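Alginate lyase AlgAT5 (Defluviitalea, PDB 5ZQI) probably cleaves alginate by beta-elimination, as a polysaccharide lyase of family 7 built on a beta-sandwich fold. Local coordinates at residues 174-179 / 183-188; 67-72 / 85-90; 152-157 / 199-204. All coordinates share one frame; numbering follows the deposited sequence.

Contact 1: residues 174-179 / 183-188; sequences IMIRLE and LFVEGD. With SO4 (sulfate ion), chain B.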
# COMPACT_ATOMS: atom_id res chain seq x y z
N ILE A 174 -2.57 -4.78 -9.81
CA ILE A 174 -3.74 -4.85 -8.95
C ILE A 174 -3.57 -3.90 -7.77
O ILE A 174 -2.46 -3.55 -7.38
CB ILE A 174 -4.05 -6.28 -8.43
CG1 ILE A 174 -2.93 -6.80 -7.55
CG2 ILE A 174 -4.38 -7.23 -9.56
CD1 ILE A 174 -3.39 -7.91 -6.58
N MET A 175 -4.71 -3.49 -7.20
CA MET A 175 -4.74 -2.68 -6.00
C MET A 175 -5.78 -3.21 -5.02
O MET A 175 -6.86 -3.66 -5.42
CB MET A 175 -5.04 -1.20 -6.29
CG MET A 175 -4.09 -0.56 -7.30
SD MET A 175 -4.12 1.23 -7.35
CE MET A 175 -5.82 1.47 -7.83
N ILE A 176 -5.43 -3.17 -3.74
CA ILE A 176 -6.35 -3.46 -2.65
C ILE A 176 -7.05 -2.15 -2.29
O ILE A 176 -6.42 -1.23 -1.78
CB ILE A 176 -5.61 -4.06 -1.45
CG1 ILE A 176 -4.72 -5.23 -1.89
CG2 ILE A 176 -6.63 -4.51 -0.36
CD1 ILE A 176 -5.42 -6.39 -2.60
N ARG A 177 -8.36 -2.09 -2.51
CA ARG A 177 -9.09 -0.83 -2.52
C ARG A 177 -10.27 -0.91 -1.57
O ARG A 177 -11.03 -1.89 -1.58
CB ARG A 177 -9.56 -0.53 -3.93
CG ARG A 177 -10.15 0.85 -4.13
CD ARG A 177 -10.28 1.16 -5.65
NE ARG A 177 -10.92 2.46 -5.83
CZ ARG A 177 -10.41 3.48 -6.51
NH1 ARG A 177 -9.29 3.34 -7.19
NH2 ARG A 177 -11.07 4.62 -6.54
N LEU A 178 -10.46 0.14 -0.78
CA LEU A 178 -11.64 0.30 0.07
C LEU A 178 -12.42 1.52 -0.42
O LEU A 178 -11.85 2.61 -0.53
CB LEU A 178 -11.25 0.47 1.53
CG LEU A 178 -12.46 0.55 2.46
CD1 LEU A 178 -13.22 -0.75 2.62
CD2 LEU A 178 -12.00 1.08 3.84
N GLU A 179 -13.70 1.33 -0.69
CA GLU A 179 -14.64 2.40 -1.03
C GLU A 179 -15.75 2.27 0.01
O GLU A 179 -16.57 1.36 -0.07
CB GLU A 179 -15.16 2.26 -2.45
CG GLU A 179 -14.06 2.31 -3.48
CD GLU A 179 -14.53 2.28 -4.90
OE1 GLU A 179 -15.69 1.92 -5.18
OE2 GLU A 179 -13.70 2.60 -5.78
N LEU A 183 -14.52 -3.48 0.42
CA LEU A 183 -13.10 -3.81 0.24
C LEU A 183 -12.99 -4.83 -0.88
O LEU A 183 -13.62 -5.89 -0.81
CB LEU A 183 -12.56 -4.36 1.56
CG LEU A 183 -11.08 -4.63 1.59
CD1 LEU A 183 -10.23 -3.36 1.57
CD2 LEU A 183 -10.64 -5.47 2.80
N PHE A 184 -12.18 -4.52 -1.90
CA PHE A 184 -12.14 -5.33 -3.11
C PHE A 184 -10.79 -5.18 -3.79
O PHE A 184 -9.97 -4.34 -3.42
CB PHE A 184 -13.29 -4.96 -4.07
CG PHE A 184 -13.26 -3.54 -4.57
CD1 PHE A 184 -13.86 -2.54 -3.86
CD2 PHE A 184 -12.63 -3.23 -5.77
CE1 PHE A 184 -13.84 -1.23 -4.32
CE2 PHE A 184 -12.60 -1.91 -6.24
CZ PHE A 184 -13.22 -0.93 -5.51
N VAL A 185 -10.53 -6.07 -4.74
CA VAL A 185 -9.34 -6.02 -5.58
C VAL A 185 -9.73 -5.34 -6.88
O VAL A 185 -10.70 -5.76 -7.54
CB VAL A 185 -8.76 -7.43 -5.84
CG1 VAL A 185 -7.45 -7.31 -6.58
CG2 VAL A 185 -8.63 -8.20 -4.58
N GLU A 186 -8.97 -4.30 -7.24
CA GLU A 186 -9.17 -3.54 -8.47
C GLU A 186 -8.03 -3.81 -9.45
O GLU A 186 -6.87 -3.97 -9.05
CB GLU A 186 -9.25 -2.04 -8.17
CG GLU A 186 -9.88 -1.23 -9.27
CD GLU A 186 -9.84 0.29 -9.01
OE1 GLU A 186 -8.71 0.86 -8.98
OE2 GLU A 186 -10.90 0.89 -8.85
N GLY A 187 -8.38 -3.92 -10.73
CA GLY A 187 -7.42 -3.99 -11.80
C GLY A 187 -7.94 -3.23 -13.01
O GLY A 187 -9.10 -3.38 -13.36
N ASP A 188 -7.08 -2.43 -13.63
CA ASP A 188 -7.45 -1.62 -14.80
C ASP A 188 -8.68 -0.77 -14.48
O ASP A 188 -9.56 -0.56 -15.32
CB ASP A 188 -7.70 -2.50 -16.03
CG ASP A 188 -6.44 -3.21 -16.49
OD1 ASP A 188 -5.34 -2.63 -16.31
OD2 ASP A 188 -6.55 -4.33 -17.01
S SO4 B . -10.64 6.87 -9.71
O1 SO4 B . -12.05 7.13 -9.99
O2 SO4 B . -10.21 5.66 -10.40
O3 SO4 B . -9.83 8.00 -10.12
O4 SO4 B . -10.46 6.64 -8.27

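Contact 2: residues 67-72 / 85-90; sequences WKLTLP and DSYEHS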
# COMPACT_ATOMS: atom_id res chain seq x y z
N TRP A 67 12.64 -1.39 1.42
CA TRP A 67 11.59 -0.49 1.01
C TRP A 67 12.15 0.91 0.89
O TRP A 67 13.16 1.25 1.50
CB TRP A 67 10.44 -0.47 2.02
CG TRP A 67 9.65 -1.75 2.24
CD1 TRP A 67 9.80 -2.65 3.26
CD2 TRP A 67 8.57 -2.24 1.44
NE1 TRP A 67 8.87 -3.65 3.14
CE2 TRP A 67 8.10 -3.42 2.03
CE3 TRP A 67 7.94 -1.77 0.28
CZ2 TRP A 67 7.07 -4.15 1.49
CZ3 TRP A 67 6.91 -2.49 -0.26
CH2 TRP A 67 6.46 -3.66 0.36
N LYS A 68 11.46 1.76 0.13
CA LYS A 68 11.63 3.21 0.18
C LYS A 68 10.25 3.83 0.36
O LYS A 68 9.24 3.21 -0.01
CB LYS A 68 12.34 3.77 -1.04
CG LYS A 68 11.65 3.67 -2.34
CD LYS A 68 12.43 4.46 -3.43
CE LYS A 68 11.84 4.24 -4.79
NZ LYS A 68 12.56 5.06 -5.80
N LEU A 69 10.21 5.01 0.96
CA LEU A 69 8.96 5.68 1.32
C LEU A 69 8.73 6.91 0.46
O LEU A 69 9.64 7.73 0.32
CB LEU A 69 8.97 6.09 2.79
CG LEU A 69 7.76 6.86 3.31
CD1 LEU A 69 6.54 6.00 3.41
CD2 LEU A 69 8.10 7.47 4.68
N THR A 70 7.52 7.05 -0.11
CA THR A 70 7.07 8.30 -0.72
C THR A 70 6.11 9.01 0.23
O THR A 70 5.19 8.39 0.77
CB THR A 70 6.40 8.07 -2.06
OG1 THR A 70 7.32 7.37 -2.92
CG2 THR A 70 5.97 9.42 -2.69
N LEU A 71 6.34 10.32 0.44
CA LEU A 71 5.56 11.15 1.34
C LEU A 71 4.47 11.94 0.62
O LEU A 71 4.48 12.10 -0.60
CB LEU A 71 6.48 12.15 2.03
CG LEU A 71 7.50 11.59 3.02
CD1 LEU A 71 8.52 12.67 3.42
CD2 LEU A 71 6.86 11.00 4.24
N PRO A 72 3.47 12.44 1.40
CA PRO A 72 2.45 13.32 0.81
C PRO A 72 2.77 14.81 0.89
O PRO A 72 1.90 15.68 0.68
CB PRO A 72 1.20 13.00 1.64
CG PRO A 72 1.81 12.71 3.02
CD PRO A 72 3.09 11.95 2.75
N ASP A 85 15.82 4.13 7.92
CA ASP A 85 15.94 3.40 9.17
C ASP A 85 15.72 4.28 10.39
O ASP A 85 15.30 3.79 11.44
CB ASP A 85 17.33 2.75 9.26
CG ASP A 85 17.51 1.88 10.50
OD1 ASP A 85 16.74 0.90 10.63
OD2 ASP A 85 18.37 2.18 11.36
N SER A 86 16.02 5.57 10.31
CA SER A 86 15.86 6.46 11.45
C SER A 86 14.78 7.52 11.24
O SER A 86 14.70 8.48 12.02
CB SER A 86 17.20 7.14 11.79
OG SER A 86 17.63 7.95 10.71
N TYR A 87 13.94 7.35 10.23
CA TYR A 87 12.98 8.38 9.83
C TYR A 87 11.61 8.18 10.48
O TYR A 87 11.08 7.06 10.56
CB TYR A 87 12.81 8.40 8.31
CG TYR A 87 11.86 9.48 7.84
CD1 TYR A 87 12.28 10.81 7.71
CD2 TYR A 87 10.52 9.19 7.59
CE1 TYR A 87 11.38 11.78 7.29
CE2 TYR A 87 9.62 10.17 7.18
CZ TYR A 87 10.05 11.46 7.08
OH TYR A 87 9.14 12.45 6.73
N GLU A 88 10.98 9.29 10.88
CA GLU A 88 9.56 9.30 11.19
C GLU A 88 9.02 10.69 10.83
O GLU A 88 9.79 11.65 10.68
CB GLU A 88 9.27 8.97 12.66
CG GLU A 88 9.76 9.99 13.65
CD GLU A 88 9.24 9.77 15.05
OE1 GLU A 88 9.94 10.15 16.03
OE2 GLU A 88 8.10 9.25 15.19
N HIS A 89 7.71 10.78 10.69
CA HIS A 89 7.00 12.04 10.57
C HIS A 89 5.80 11.97 11.49
O HIS A 89 4.93 11.10 11.32
CB HIS A 89 6.56 12.30 9.14
CG HIS A 89 6.03 13.68 8.94
ND1 HIS A 89 4.87 14.13 9.54
CD2 HIS A 89 6.53 14.74 8.26
CE1 HIS A 89 4.67 15.39 9.21
NE2 HIS A 89 5.66 15.78 8.43
N SER A 90 5.72 12.90 12.45
CA SER A 90 4.74 12.85 13.53
C SER A 90 3.30 12.80 13.02
O SER A 90 2.41 12.34 13.75
CB SER A 90 4.94 14.05 14.44
OG SER A 90 4.60 15.23 13.75

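Contact 3: residues 152-157 / 199-204; sequences THLPEV and YELGTR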
# COMPACT_ATOMS: atom_id res chain seq x y z
N THR A 152 -8.23 3.11 9.07
CA THR A 152 -8.80 3.87 10.18
C THR A 152 -9.51 5.16 9.80
O THR A 152 -10.26 5.69 10.63
CB THR A 152 -7.72 4.21 11.22
OG1 THR A 152 -6.63 4.89 10.60
CG2 THR A 152 -7.17 2.94 11.87
N HIS A 153 -9.33 5.67 8.58
CA HIS A 153 -9.94 6.94 8.23
C HIS A 153 -10.02 7.04 6.71
O HIS A 153 -9.14 6.55 6.00
CB HIS A 153 -9.15 8.13 8.80
CG HIS A 153 -9.93 9.40 8.93
ND1 HIS A 153 -10.60 9.76 10.08
CD2 HIS A 153 -10.09 10.42 8.06
CE1 HIS A 153 -11.17 10.94 9.90
NE2 HIS A 153 -10.90 11.35 8.67
N LEU A 154 -11.09 7.67 6.23
CA LEU A 154 -11.39 7.85 4.82
C LEU A 154 -11.72 9.30 4.54
O LEU A 154 -12.25 10.00 5.41
CB LEU A 154 -12.60 7.00 4.38
CG LEU A 154 -12.43 5.48 4.47
CD1 LEU A 154 -13.77 4.82 4.14
CD2 LEU A 154 -11.33 4.99 3.58
N PRO A 155 -11.45 9.80 3.34
CA PRO A 155 -11.98 11.12 2.97
C PRO A 155 -13.50 11.14 3.07
O PRO A 155 -14.16 10.10 2.94
CB PRO A 155 -11.49 11.31 1.52
CG PRO A 155 -10.26 10.44 1.42
CD PRO A 155 -10.62 9.21 2.27
N GLU A 156 -14.05 12.32 3.31
CA GLU A 156 -15.50 12.43 3.51
C GLU A 156 -16.27 12.34 2.19
O GLU A 156 -17.34 11.73 2.15
CB GLU A 156 -15.85 13.72 4.24
CG GLU A 156 -15.07 14.97 3.87
CD GLU A 156 -15.14 15.98 5.02
OE1 GLU A 156 -14.08 16.53 5.42
OE2 GLU A 156 -16.25 16.19 5.57
N VAL A 157 -15.76 12.92 1.11
CA VAL A 157 -16.56 12.99 -0.12
C VAL A 157 -16.30 11.77 -0.99
O VAL A 157 -17.22 10.99 -1.26
CB VAL A 157 -16.28 14.31 -0.88
CG1 VAL A 157 -17.14 14.40 -2.14
CG2 VAL A 157 -16.56 15.48 0.03
N TYR A 199 -17.00 -4.03 5.49
CA TYR A 199 -15.78 -3.68 6.20
C TYR A 199 -16.01 -2.45 7.07
O TYR A 199 -16.37 -1.37 6.56
CB TYR A 199 -14.60 -3.41 5.26
CG TYR A 199 -13.34 -3.08 6.03
CD1 TYR A 199 -12.57 -4.08 6.58
CD2 TYR A 199 -12.95 -1.76 6.23
CE1 TYR A 199 -11.45 -3.79 7.32
CE2 TYR A 199 -11.84 -1.47 6.98
CZ TYR A 199 -11.11 -2.49 7.55
OH TYR A 199 -10.01 -2.20 8.33
N GLU A 200 -15.80 -2.60 8.37
CA GLU A 200 -15.92 -1.49 9.32
C GLU A 200 -14.55 -0.95 9.67
O GLU A 200 -13.63 -1.71 9.98
CB GLU A 200 -16.65 -1.94 10.59
CG GLU A 200 -18.05 -2.44 10.38
CD GLU A 200 -18.70 -2.87 11.69
OE1 GLU A 200 -18.26 -2.36 12.75
OE2 GLU A 200 -19.63 -3.70 11.65
N LEU A 201 -14.41 0.37 9.62
CA LEU A 201 -13.13 1.00 9.91
C LEU A 201 -12.63 0.53 11.26
O LEU A 201 -13.41 0.38 12.22
CB LEU A 201 -13.24 2.53 9.89
CG LEU A 201 -13.42 3.17 8.51
CD1 LEU A 201 -13.67 4.67 8.76
CD2 LEU A 201 -12.29 2.92 7.58
N GLY A 202 -11.32 0.32 11.35
CA GLY A 202 -10.68 -0.15 12.56
C GLY A 202 -10.55 -1.65 12.67
O GLY A 202 -9.95 -2.12 13.63
N THR A 203 -11.06 -2.40 11.70
CA THR A 203 -11.04 -3.85 11.76
C THR A 203 -9.71 -4.36 11.18
O THR A 203 -9.38 -4.11 10.01
CB THR A 203 -12.23 -4.43 10.99
OG1 THR A 203 -13.47 -3.92 11.53
CG2 THR A 203 -12.22 -5.98 11.11
N ARG A 204 -8.97 -5.11 12.00
CA ARG A 204 -7.72 -5.72 11.55
C ARG A 204 -8.00 -6.86 10.58
O ARG A 204 -8.90 -7.68 10.79
CB ARG A 204 -6.93 -6.23 12.78
CG ARG A 204 -5.45 -6.54 12.52
CD ARG A 204 -4.67 -6.65 13.82
NE ARG A 204 -3.40 -7.32 13.62
CZ ARG A 204 -2.51 -7.52 14.57
NH1 ARG A 204 -2.77 -7.12 15.82
NH2 ARG A 204 -1.35 -8.10 14.29

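Contact 1: residues 174-179 / 183-188
Arg177 and Phe184 stand side by side on one face of an antiparallel pair, and their packing illustrates how an apolar stem can carry a charged head. Arg177 CB sits over the ring, 4.2 Å from the centroid of Phe184 and offset toward its rim, a CH-pi contact. The Glu179 carboxylate instead stands nearly upright to the ring plane (86°), with Glu179 CD 3.5 Å from Phe184 CZ at the edge. With CG anti to the backbone N (chi1 -171°) and an extended chain beyond, Arg177 lifts its guanidinium past the ring into a network of anions. Glu179 OE2 takes Arg177 NE at 2.8 Å through its anti side, tilted out of the guanidinium plane. Glu186 crosses at an angle: OE2 lies over a guanidinium face, while Glu186 OE1 makes a weak, bent salt bridge with Arg177 NH1 at 3.1 Å. Arg177 NH2 gives a straighter bond, 2.7 Å to O4 of a sulfate at the guanidinium edge. The shared guanidinium charge probably offsets the repulsion between Glu179 OE2 and Glu186 OE2, 4.5 Å apart.

Beneath, paired backbone bonds join Met175 to Glu186 and Arg177 to Phe184. The opposite face is apolar, with Leu178 CD1 against Leu183 CB at 3.8 Å and Ile176 beside Val185, packed on strands 205-212 and 215-220. Tyr118 OH and Lys158 NZ also bind the sulfate. This two-faced beta hairpin of the beta-sandwich is apolar toward the second sheet and charged on the other side, consistent with the substrate-binding face of PL7 lyases.

Contact 2: residues 67-72 / 85-90
Leu69, on strand 67-70, and Tyr87, in the irregular segment 85-90, have CA atoms 9.8 Å apart, and the CA atoms of Leu71 and His89 are separated almost as widely (9.4 Å), so the two backbones make no bond and the space between them is bridged by side chains. Tyr87 makes every close side-chain contact from segment 85-90 to segment 67-72. Its CG is anti to the backbone N (chi1 -178°), which sends the ring out toward the strand with the hydroxyl leading.

Leu71 approaches from the opposing direction and meets the phenol end: its CD1 is 3.4 Å from Tyr87 OH, and its other methyl, CD2, lies 3.7 Å from the same Tyr87 OH, so the oxygen rests against both branches of the isopropyl fork. Leu71 CD2 also reaches Tyr87 CE2 at 4.1 Å. Leu69 behaves differently. Its chain runs at about a right angle to that of the tyrosine and lays a single methyl, Leu69 CD2, 4.0 Å from Tyr87 CE2. Both leucines thus converge on one ortho carbon beside the hydroxyl-bearing CZ. No hydrogen bond crosses the contact; van der Waals packing alone joins the two segments, over a modest 119 Å² of buried surface.

The neighbours extend the same apolar patch. Ile79 touches both Leu71 and Tyr87, while Phe93 does the same for Leu69 and Tyr87, and His89 ND1 is bonded to the backbone N of Glu91 and Tyr92, tying down the loop beyond. Through Tyr87, the loop between strands 78-79 and 93-95 of the beta-sandwich is held against two leucines, one on strand 67-70 and one just past its end.

Contact 3: residues 152-157 / 199-204
Glu200 O, one residue before the Leu201 that makes the contact, is gripped twice by Thr203: OG1 donates to it at 2.7 Å and the backbone N at a longer 3.2 Å. The hydroxyl comes in tilted 29° from the carbonyl plane. A second clamp spans the loop, where Tyr199 OH gives a 2.6 Å hydrogen bond to Thr203 O and is itself bonded to Ile151 N, so the phenol ties the turn to the end of strand 142-153. The backbone of Glu200 to Thr203 forms a type II beta turn, with Gly202 at the third position, where its positive phi would jam a side chain against the preceding carbonyl.

Held in this way, the turn presents Leu201 across Thr152, His153 and Leu154. Leu201 CG lies anti to the carbonyl carbon (chi1 -71°), and the two methyls then divide their work. Leu201 CD2 is 4.0 Å from Leu154 CG and 4.2 Å from His153 N, while Leu201 CD1 lies 4.0 Å from Thr152 O. The two leucines pass each other at a slant, branch against branch point.

On the receiving side, Thr152 and His153 both face Glu258 in a classic beta bulge at the C-terminal end of strand 142-153, against strand 256-269 of the beta-sandwich. Leu154 also rests on Val161 and Leu178. The loop 199-204 leads into strand 205-212, the immediate partner of strand 142-153, so the Leu201 contact joins the loop entering one strand to the end of its neighbour. Gly202 adds a backbone hydrogen bond to Ile151, and Gly202 CA comes within 5.0 Å of Thr152 CA.

How the contacts relate
Contacts 1 and 3 meet, although their centres are 15 Å apart. Leu178, from the apolar face of the hairpin, places CD1 3.8 Å from Tyr199 CD2 and CD2 4.0 Å from Leu154 CD2, so one leucine joins the hairpin's sheet to loops at the ends of strands in the other sheet. The hairpin lies, in sequence, between the two halves of contact 3. Contact 2 is remote: its centre is 24 Å from that of contact 1, across the middle of the chain, and its nearest atoms stay about 12 Å from either other contact. The sulfate belongs to contact 1; though probably from the crystallisation liquor, it shows that this spot can hold an anion, perhaps an alginate carboxylate.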